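Local coordinates for putative PII-like nitrogen regulatory protein (Shewanella baltica, PDB 3CE8) that is of unknown function but resembles the trimeric PII nitrogen regulators in fold, and may likewise have a signalling role, at residues F47-R61 with E73-P86. Sequence-based numbering, arbitrary orientation.
Sequences FLSGFSLGNICGFSR and EGYREFCKFEIMHP. With EDO (1,2-ethanediol), chain E.
Strands 50-60 and 74-86, two consecutive antiparallel strands of a PII-like ferredoxin-like fold whose connecting segment is not modelled, show how one pair of strands can serve both a subunit's sheet and its trimer. S52 and E82 pair through two nearly straight bonds, S52 N to E82 O and E82 N to S52 O, each 2.9 Å. Paired bonds recur at G54-K80, I56-F78 and G58-R76, with R76 N to G58 O noticeably bent, and the pairing frays at S60-G74, where S60 N to G74 O is weak. Side chains alternate between two faces. On one, L53 lays CB over the F81 ring, 4.2 Å from its centroid, and CD2 beside F81 CE2, while F81 reaches I38 of helix 35-42. On the other, G58, with no side chain, lets the F78 ring lie edge-on against its backbone, F78 CE1 3.5 Å from G58 O. Back on the face of L53 and F81, toward the far end of the strands, Y75 CB sits over one face of the F59 ring, 3.5 Å from its centroid, and E73 OE1 lies at the ring's edge. F59 CG stands anti to its own carbonyl carbon (chi1 -64°), which brings the ring across Y75, and the ring also stacks on F51 of a second subunit. A serine here would probably leave Y75 CB without its aromatic cover and that neighbouring F51 without its stacking partner. Beyond S52-E82, one water accepts from S49 N and donates to G50 O and M84 O, linking the two backbones. Backbone bonds thus set the register, while antiparallel pairing of C57-S60 with a second subunit and G50-L53 with a third, together with ring stacking and apolar contacts, carries the sheet across both interfaces.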
ATOM      1  N   PHE A  47       6.276   0.628 -21.295  1.00 25.49           N
ATOM      2  CA  PHE A  47       7.188   0.057 -20.315  1.00 25.88           C
ATOM      3  C   PHE A  47       6.416  -0.393 -19.100  1.00 26.37           C
ATOM      4  O   PHE A  47       6.994  -0.936 -18.183  1.00 27.01           O
ATOM      5  CB  PHE A  47       8.327   1.032 -19.956  1.00 26.23           C
ATOM      6  CG  PHE A  47       7.859   2.400 -19.497  1.00 25.72           C
ATOM      7  CD1 PHE A  47       7.405   2.597 -18.203  1.00 23.70           C
ATOM      8  CD2 PHE A  47       7.889   3.485 -20.373  1.00 25.91           C
ATOM      9  CE1 PHE A  47       6.976   3.842 -17.796  1.00 26.66           C
ATOM     10  CE2 PHE A  47       7.467   4.738 -19.970  1.00 25.59           C
ATOM     11  CZ  PHE A  47       7.004   4.921 -18.685  1.00 23.57           C
ATOM     12  N   LEU A  48       5.107  -0.159 -19.125  1.00 27.46           N
ATOM     13  CA  LEU A  48       4.187  -0.567 -18.028  1.00 28.53           C
ATOM     14  C   LEU A  48       3.453  -1.867 -18.434  1.00 31.25           C
ATOM     15  O   LEU A  48       2.924  -1.980 -19.543  1.00 31.76           O
ATOM     16  CB  LEU A  48       3.155   0.515 -17.698  1.00 27.22           C
ATOM     17  CG  LEU A  48       3.606   1.887 -17.198  1.00 27.82           C
ATOM     18  CD1 LEU A  48       2.376   2.769 -16.968  1.00 22.33           C
ATOM     19  CD2 LEU A  48       4.437   1.753 -15.964  1.00 20.28           C
ATOM     20  N   SER A  49       3.413  -2.832 -17.522  1.00 33.90           N
ATOM     21  CA  SER A  49       2.820  -4.165 -17.809  1.00 36.46           C
ATOM     22  C   SER A  49       1.400  -4.256 -17.271  1.00 36.32           C
ATOM     23  O   SER A  49       0.643  -5.175 -17.601  1.00 39.61           O
ATOM     24  CB  SER A  49       3.682  -5.291 -17.205  1.00 36.66           C
ATOM     25  OG  SER A  49       3.881  -5.065 -15.796  1.00 44.85           O
ATOM     26  N   GLY A  50       1.061  -3.253 -16.483  1.00 34.12           N
ATOM     27  CA  GLY A  50      -0.238  -3.149 -15.826  1.00 31.84           C
ATOM     28  C   GLY A  50      -0.131  -2.220 -14.630  1.00 30.90           C
ATOM     29  O   GLY A  50       0.959  -1.808 -14.252  1.00 30.55           O
ATOM     30  N   PHE A  51      -1.285  -1.848 -14.086  1.00 29.68           N
ATOM     31  CA  PHE A  51      -1.393  -0.989 -12.861  1.00 26.90           C
ATOM     32  C   PHE A  51      -2.670  -1.253 -12.114  1.00 25.35           C
ATOM     33  O   PHE A  51      -3.567  -1.914 -12.616  1.00 23.52           O
ATOM     34  CB  PHE A  51      -1.307   0.509 -13.163  1.00 26.33           C
ATOM     35  CG  PHE A  51      -2.351   1.002 -14.132  1.00 27.75           C
ATOM     36  CD1 PHE A  51      -2.155   0.887 -15.499  1.00 25.90           C
ATOM     37  CD2 PHE A  51      -3.529   1.577 -13.674  1.00 27.80           C
ATOM     38  CE1 PHE A  51      -3.124   1.315 -16.380  1.00 27.22           C
ATOM     39  CE2 PHE A  51      -4.499   2.012 -14.559  1.00 29.24           C
ATOM     40  CZ  PHE A  51      -4.295   1.887 -15.907  1.00 27.88           C
ATOM     41  N   SER A  52      -2.736  -0.709 -10.911  1.00 24.60           N
ATOM     42  CA  SER A  52      -3.930  -0.879 -10.091  1.00 23.72           C
ATOM     43  C   SER A  52      -4.434   0.433  -9.579  1.00 23.65           C
ATOM     44  O   SER A  52      -3.716   1.416  -9.494  1.00 25.95           O
ATOM     45  CB  SER A  52      -3.681  -1.786  -8.890  1.00 23.59           C
ATOM     46  OG  SER A  52      -3.206  -1.056  -7.769  1.00 30.54           O
ATOM     47  N   LEU A  53      -5.703   0.441  -9.241  1.00 23.81           N
ATOM     48  CA  LEU A  53      -6.313   1.646  -8.678  1.00 24.10           C
ATOM     49  C   LEU A  53      -7.440   1.352  -7.719  1.00 22.91           C
ATOM     50  O   LEU A  53      -8.231   0.457  -7.906  1.00 21.66           O
ATOM     51  CB  LEU A  53      -6.796   2.577  -9.780  1.00 25.01           C
ATOM     52  CG  LEU A  53      -8.025   2.243 -10.573  1.00 24.49           C
ATOM     53  CD1 LEU A  53      -9.198   2.718  -9.765  1.00 31.50           C
ATOM     54  CD2 LEU A  53      -7.974   2.979 -11.888  1.00 30.27           C
ATOM     55  N   GLY A  54      -7.442   2.105  -6.644  1.00 22.60           N
ATOM     56  CA  GLY A  54      -8.470   1.969  -5.640  1.00 22.66           C
ATOM     57  C   GLY A  54      -8.898   3.286  -5.042  1.00 23.23           C
ATOM     58  O   GLY A  54      -8.194   4.281  -5.113  1.00 25.47           O
ATOM     59  N   ASN A  55     -10.070   3.273  -4.453  1.00 23.23           N
ATOM     60  CA  ASN A  55     -10.608   4.442  -3.760  1.00 24.01           C
ATOM     61  C   ASN A  55     -10.045   4.575  -2.353  1.00 24.17           C
ATOM     62  O   ASN A  55      -9.979   3.612  -1.607  1.00 24.91           O
ATOM     63  CB  ASN A  55     -12.142   4.376  -3.691  1.00 23.59           C
ATOM     64  CG  ASN A  55     -12.804   4.744  -5.020  1.00 26.88           C
ATOM     65  OD1 ASN A  55     -12.237   5.485  -5.860  1.00 26.37           O
ATOM     66  ND2 ASN A  55     -14.025   4.253  -5.207  1.00 28.06           N
ATOM     67  N   ILE A  56      -9.594   5.775  -2.023  1.00 24.15           N
ATOM     68  CA  ILE A  56      -9.158   6.099  -0.648  1.00 24.00           C
ATOM     69  C   ILE A  56      -9.686   7.475  -0.218  1.00 23.98           C
ATOM     70  O   ILE A  56     -10.044   8.325  -1.025  1.00 23.51           O
ATOM     71  CB  ILE A  56      -7.596   5.982  -0.379  1.00 24.00           C
ATOM     72  CG1 ILE A  56      -6.792   6.893  -1.311  1.00 26.43           C
ATOM     73  CG2 ILE A  56      -7.096   4.496  -0.394  1.00 23.56           C
ATOM     74  CD1 ILE A  56      -6.923   8.337  -0.956  1.00 25.74           C
ATOM     75  N   CYS A  57      -9.769   7.640   1.088  1.00 23.60           N
ATOM     76  CA  CYS A  57     -10.141   8.899   1.695  1.00 24.15           C
ATOM     77  C   CYS A  57      -8.867   9.672   2.098  1.00 25.03           C
ATOM     78  O   CYS A  57      -7.971   9.131   2.751  1.00 26.13           O
ATOM     79  CB  CYS A  57     -10.999   8.607   2.892  1.00 24.05           C
ATOM     80  SG  CYS A  57     -11.793  10.012   3.397  1.00 34.39           S
ATOM     81  N   GLY A  58      -8.763  10.923   1.673  1.00 24.80           N
ATOM     82  CA  GLY A  58      -7.545  11.710   1.904  1.00 24.01           C
ATOM     83  C   GLY A  58      -7.709  13.030   2.607  1.00 24.97           C
ATOM     84  O   GLY A  58      -8.580  13.835   2.290  1.00 25.45           O
ATOM     85  N   PHE A  59      -6.854  13.232   3.595  1.00 25.14           N
ATOM     86  CA  PHE A  59      -6.808  14.488   4.335  1.00 24.82           C
ATOM     87  C   PHE A  59      -5.606  15.309   3.911  1.00 27.22           C
ATOM     88  O   PHE A  59      -4.650  14.823   3.262  1.00 26.77           O
ATOM     89  CB  PHE A  59      -6.767  14.263   5.836  1.00 23.87           C
ATOM     90  CG  PHE A  59      -7.999  13.601   6.383  1.00 19.56           C
ATOM     91  CD1 PHE A  59      -8.295  12.284   6.084  1.00 20.37           C
ATOM     92  CD2 PHE A  59      -8.842  14.283   7.217  1.00 18.34           C
ATOM     93  CE1 PHE A  59      -9.421  11.689   6.592  1.00 17.42           C
ATOM     94  CE2 PHE A  59      -9.971  13.683   7.725  1.00 17.27           C
ATOM     95  CZ  PHE A  59     -10.253  12.385   7.412  1.00 15.66           C
ATOM     96  N   SER A  60      -5.690  16.574   4.294  1.00 30.41           N
ATOM     97  CA  SER A  60      -4.651  17.574   3.967  1.00 33.59           C
ATOM     98  C   SER A  60      -4.948  18.988   4.461  1.00 35.62           C
ATOM     99  O   SER A  60      -6.038  19.257   4.951  1.00 36.42           O
ATOM    100  CB  SER A  60      -4.439  17.615   2.460  1.00 34.41           C
ATOM    101  OG  SER A  60      -5.676  17.854   1.811  1.00 37.45           O
ATOM    102  N   ARG A  61      -3.969  19.885   4.332  1.00 37.86           N
ATOM    103  CA  ARG A  61      -4.131  21.291   4.779  1.00 39.31           C
ATOM    104  C   ARG A  61      -4.041  22.350   3.670  1.00 39.31           C
ATOM    105  O   ARG A  61      -4.719  23.386   3.755  1.00 39.62           O
ATOM    106  CB  ARG A  61      -3.149  21.603   5.923  1.00 39.57           C
ATOM    107  CG  ARG A  61      -1.984  20.615   5.988  1.00 42.86           C
ATOM    108  CD  ARG A  61      -1.186  20.713   7.306  1.00 45.47           C
ATOM    109  NE  ARG A  61      -2.026  20.766   8.510  1.00 49.69           N
ATOM    110  CZ  ARG A  61      -1.558  20.637   9.752  1.00 53.11           C
ATOM    111  NH1 ARG A  61      -0.277  20.388   9.946  1.00 54.41           N
ATOM    112  NH2 ARG A  61      -2.369  20.727  10.802  1.00 52.56           N
ATOM    113  N   GLU A  73      -7.175  21.845   8.404  1.00 42.38           N
ATOM    114  CA  GLU A  73      -7.323  20.695   7.510  1.00 42.81           C
ATOM    115  C   GLU A  73      -8.723  20.498   6.945  1.00 42.73           C
ATOM    116  O   GLU A  73      -9.749  20.812   7.560  1.00 42.35           O
ATOM    117  CB  GLU A  73      -6.855  19.367   8.157  1.00 42.73           C
ATOM    118  CG  GLU A  73      -5.353  19.120   8.082  1.00 42.75           C
ATOM    119  CD  GLU A  73      -5.050  17.653   7.879  1.00 43.87           C
ATOM    120  OE1 GLU A  73      -6.039  16.900   7.843  1.00 47.61           O
ATOM    121  OE2 GLU A  73      -3.864  17.253   7.720  1.00 40.29           O
ATOM    122  N   GLY A  74      -8.693  19.963   5.732  1.00 42.68           N
ATOM    123  CA  GLY A  74      -9.876  19.588   4.955  1.00 42.47           C
ATOM    124  C   GLY A  74      -9.668  18.224   4.322  1.00 42.62           C
ATOM    125  O   GLY A  74      -8.538  17.833   4.006  1.00 43.07           O
ATOM    126  N   TYR A  75     -10.760  17.501   4.114  1.00 42.61           N
ATOM    127  CA  TYR A  75     -10.669  16.135   3.584  1.00 42.53           C
ATOM    128  C   TYR A  75     -11.645  15.794   2.459  1.00 41.52           C
ATOM    129  O   TYR A  75     -12.612  16.511   2.180  1.00 42.60           O
ATOM    130  CB  TYR A  75     -10.910  15.146   4.714  1.00 43.22           C
ATOM    131  CG  TYR A  75     -12.375  14.907   4.937  1.00 45.47           C
ATOM    132  CD1 TYR A  75     -13.098  14.153   4.027  1.00 46.15           C
ATOM    133  CD2 TYR A  75     -13.037  15.453   6.043  1.00 48.77           C
ATOM    134  CE1 TYR A  75     -14.444  13.932   4.221  1.00 48.26           C
ATOM    135  CE2 TYR A  75     -14.372  15.246   6.249  1.00 49.99           C
ATOM    136  CZ  TYR A  75     -15.079  14.489   5.344  1.00 52.10           C
ATOM    137  OH  TYR A  75     -16.429  14.303   5.581  1.00 54.32           O
ATOM    138  N   ARG A  76     -11.409  14.629   1.884  1.00 39.26           N
ATOM    139  CA  ARG A  76     -12.152  14.174   0.707  1.00 38.39           C
ATOM    140  C   ARG A  76     -11.734  12.811   0.149  1.00 36.28           C
ATOM    141  O   ARG A  76     -10.852  12.141   0.666  1.00 36.47           O
ATOM    142  CB  ARG A  76     -12.048  15.244  -0.395  1.00 40.01           C
ATOM    143  CG  ARG A  76     -11.957  14.737  -1.863  1.00 46.70           C
ATOM    144  CD  ARG A  76     -12.318  15.809  -2.966  1.00 54.04           C
ATOM    145  NE  ARG A  76     -11.368  16.926  -3.112  1.00 59.53           N
ATOM    146  CZ  ARG A  76     -10.523  17.359  -2.170  1.00 63.28           C
ATOM    147  NH1 ARG A  76     -10.511  16.826  -0.952  1.00 65.64           N
ATOM    148  NH2 ARG A  76      -9.705  18.370  -2.436  1.00 63.28           N
ATOM    149  N   GLU A  77     -12.365  12.448  -0.957  1.00 34.12           N
ATOM    150  CA  GLU A  77     -12.180  11.143  -1.612  1.00 32.47           C
ATOM    151  C   GLU A  77     -11.383  11.206  -2.910  1.00 29.60           C
ATOM    152  O   GLU A  77     -11.648  12.002  -3.810  1.00 28.76           O
ATOM    153  CB  GLU A  77     -13.545  10.496  -1.898  1.00 33.48           C
ATOM    154  CG  GLU A  77     -13.487   9.047  -2.400  1.00 40.92           C
ATOM    155  CD  GLU A  77     -13.384   8.024  -1.253  1.00 50.47           C
ATOM    156  OE1 GLU A  77     -13.800   8.360  -0.118  1.00 58.44           O
ATOM    157  OE2 GLU A  77     -12.918   6.881  -1.483  1.00 53.04           O
ATOM    158  N   PHE A  78     -10.401  10.323  -2.983  1.00 27.76           N
ATOM    159  CA  PHE A  78      -9.503  10.233  -4.138  1.00 26.48           C
ATOM    160  C   PHE A  78      -9.359   8.843  -4.689  1.00 24.62           C
ATOM    161  O   PHE A  78      -9.777   7.831  -4.144  1.00 22.91           O
ATOM    162  CB  PHE A  78      -8.069  10.692  -3.800  1.00 26.92           C
ATOM    163  CG  PHE A  78      -7.983  12.044  -3.156  1.00 25.83           C
ATOM    164  CD1 PHE A  78      -8.165  12.186  -1.791  1.00 26.61           C
ATOM    165  CD2 PHE A  78      -7.679  13.158  -3.899  1.00 27.77           C
ATOM    166  CE1 PHE A  78      -8.077  13.414  -1.183  1.00 23.70           C
ATOM    167  CE2 PHE A  78      -7.593  14.400  -3.295  1.00 26.30           C
ATOM    168  CZ  PHE A  78      -7.791  14.521  -1.939  1.00 23.74           C
ATOM    169  N   CYS A  79      -8.641   8.846  -5.773  1.00 24.89           N
ATOM    170  CA  CYS A  79      -8.332   7.647  -6.479  1.00 26.50           C
ATOM    171  C   CYS A  79      -6.851   7.384  -6.287  1.00 24.70           C
ATOM    172  O   CYS A  79      -6.019   8.231  -6.550  1.00 25.50           O
ATOM    173  CB  CYS A  79      -8.701   7.823  -7.953  1.00 28.42           C
ATOM    174  SG  CYS A  79      -8.421   6.348  -8.968  1.00 45.02           S
ATOM    175  N   LYS A  80      -6.542   6.200  -5.791  1.00 22.82           N
ATOM    176  CA  LYS A  80      -5.174   5.801  -5.538  1.00 22.25           C
ATOM    177  C   LYS A  80      -4.730   4.748  -6.532  1.00 22.10           C
ATOM    178  O   LYS A  80      -5.223   3.599  -6.584  1.00 20.96           O
ATOM    179  CB  LYS A  80      -5.015   5.296  -4.102  1.00 21.66           C
ATOM    180  CG  LYS A  80      -3.617   4.822  -3.676  1.00 20.04           C
ATOM    181  CD  LYS A  80      -3.739   4.047  -2.348  1.00 24.29           C
ATOM    182  CE  LYS A  80      -2.467   3.454  -1.799  1.00 28.61           C
ATOM    183  NZ  LYS A  80      -2.740   2.573  -0.609  1.00 31.53           N
ATOM    184  N   PHE A  81      -3.758   5.210  -7.302  1.00 21.81           N
ATOM    185  CA  PHE A  81      -3.100   4.440  -8.338  1.00 22.19           C
ATOM    186  C   PHE A  81      -1.796   3.905  -7.812  1.00 21.85           C
ATOM    187  O   PHE A  81      -1.070   4.583  -7.092  1.00 23.44           O
ATOM    188  CB  PHE A  81      -2.745   5.319  -9.552  1.00 22.82           C
ATOM    189  CG  PHE A  81      -3.936   5.722 -10.426  1.00 25.61           C
ATOM    190  CD1 PHE A  81      -4.664   6.869 -10.155  1.00 25.11           C
ATOM    191  CD2 PHE A  81      -4.282   4.973 -11.545  1.00 23.84           C
ATOM    192  CE1 PHE A  81      -5.718   7.228 -10.962  1.00 26.09           C
ATOM    193  CE2 PHE A  81      -5.348   5.328 -12.339  1.00 23.65           C
ATOM    194  CZ  PHE A  81      -6.060   6.451 -12.059  1.00 22.88           C
ATOM    195  N   GLU A  82      -1.516   2.672  -8.186  1.00 20.47           N
ATOM    196  CA  GLU A  82      -0.230   2.042  -7.904  1.00 20.93           C
ATOM    197  C   GLU A  82       0.301   1.481  -9.206  1.00 20.81           C
ATOM    198  O   GLU A  82      -0.362   0.676  -9.879  1.00 20.41           O
ATOM    199  CB  GLU A  82      -0.344   0.971  -6.823  1.00 22.26           C
ATOM    200  CG  GLU A  82      -0.683   1.564  -5.474  1.00 22.04           C
ATOM    201  CD  GLU A  82      -0.545   0.601  -4.312  1.00 29.61           C
ATOM    202  OE1 GLU A  82      -0.260  -0.602  -4.488  1.00 37.80           O
ATOM    203  OE2 GLU A  82      -0.696   1.079  -3.188  1.00 34.62           O
ATOM    204  N   ILE A  83       1.492   1.966  -9.544  1.00 21.15           N
ATOM    205  CA  ILE A  83       2.153   1.691 -10.812  1.00 21.32           C
ATOM    206  C   ILE A  83       3.602   1.226 -10.698  1.00 22.59           C
ATOM    207  O   ILE A  83       4.537   1.978 -10.447  1.00 24.33           O
ATOM    208  CB  ILE A  83       2.118   2.959 -11.694  1.00 21.54           C
ATOM    209  CG1 ILE A  83       0.689   3.513 -11.729  1.00 21.17           C
ATOM    210  CG2 ILE A  83       2.668   2.702 -13.120  1.00 21.63           C
ATOM    211  CD1 ILE A  83       0.683   4.981 -11.826  1.00 16.03           C
HETATM  212  N   MSE A  84       3.735  -0.067 -10.880  1.00 22.51           N
HETATM  213  CA  MSE A  84       5.026  -0.729 -10.893  0.50 21.87           C
HETATM  214  C   MSE A  84       5.661  -0.361 -12.223  1.00 22.75           C
HETATM  215  O   MSE A  84       5.017  -0.416 -13.282  1.00 24.08           O
HETATM  216  CB  MSE A  84       4.899  -2.254 -10.772  0.50 21.10           C
HETATM  217  CG  MSE A  84       6.237  -2.951 -10.643  0.50 19.91           C
HETATM  218 SE   MSE A  84       6.952  -2.683  -8.879  0.38 17.60          SE
HETATM  219  CE  MSE A  84       5.461  -3.392  -7.864  0.50 24.51           C
ATOM    220  N   HIS A  85       6.923   0.031 -12.148  1.00 22.89           N
ATOM    221  CA  HIS A  85       7.672   0.446 -13.307  1.00 21.94           C
ATOM    222  C   HIS A  85       9.168   0.353 -13.065  1.00 21.88           C
ATOM    223  O   HIS A  85       9.617   0.408 -11.924  1.00 22.48           O
ATOM    224  CB  HIS A  85       7.327   1.907 -13.620  1.00 23.63           C
ATOM    225  CG  HIS A  85       7.755   2.870 -12.547  1.00 22.46           C
ATOM    226  ND1 HIS A  85       7.040   3.049 -11.373  1.00 19.28           N
ATOM    227  CD2 HIS A  85       8.831   3.690 -12.463  1.00 17.90           C
ATOM    228  CE1 HIS A  85       7.671   3.929 -10.609  1.00 22.83           C
ATOM    229  NE2 HIS A  85       8.763   4.329 -11.241  1.00 18.43           N
ATOM    230  N   PRO A  86       9.943   0.213 -14.145  1.00 20.91           N
ATOM    231  CA  PRO A  86      11.380   0.240 -14.001  1.00 20.93           C
ATOM    232  C   PRO A  86      11.899   1.627 -13.600  1.00 21.48           C
ATOM    233  O   PRO A  86      11.479   2.661 -14.129  1.00 21.37           O
ATOM    234  CB  PRO A  86      11.897  -0.131 -15.402  1.00 22.21           C
ATOM    235  CG  PRO A  86      10.689  -0.400 -16.276  1.00 22.59           C
ATOM    236  CD  PRO A  86       9.498   0.142 -15.552  1.00 21.80           C
TER
HETATM  237  C1  EDO E 105       0.942  -2.624  -9.717  1.00 81.79           C
HETATM  238  O1  EDO E 105      -0.458  -2.424  -9.492  1.00 80.99           O
HETATM  239  C2  EDO E 105       1.189  -3.484 -10.944  1.00 81.06           C
HETATM  240  O2  EDO E 105       1.645  -2.490 -11.839  1.00 79.27           O
HETATM  241  O   HOH W   1       3.905  -2.595 -14.735  1.00 71.61           O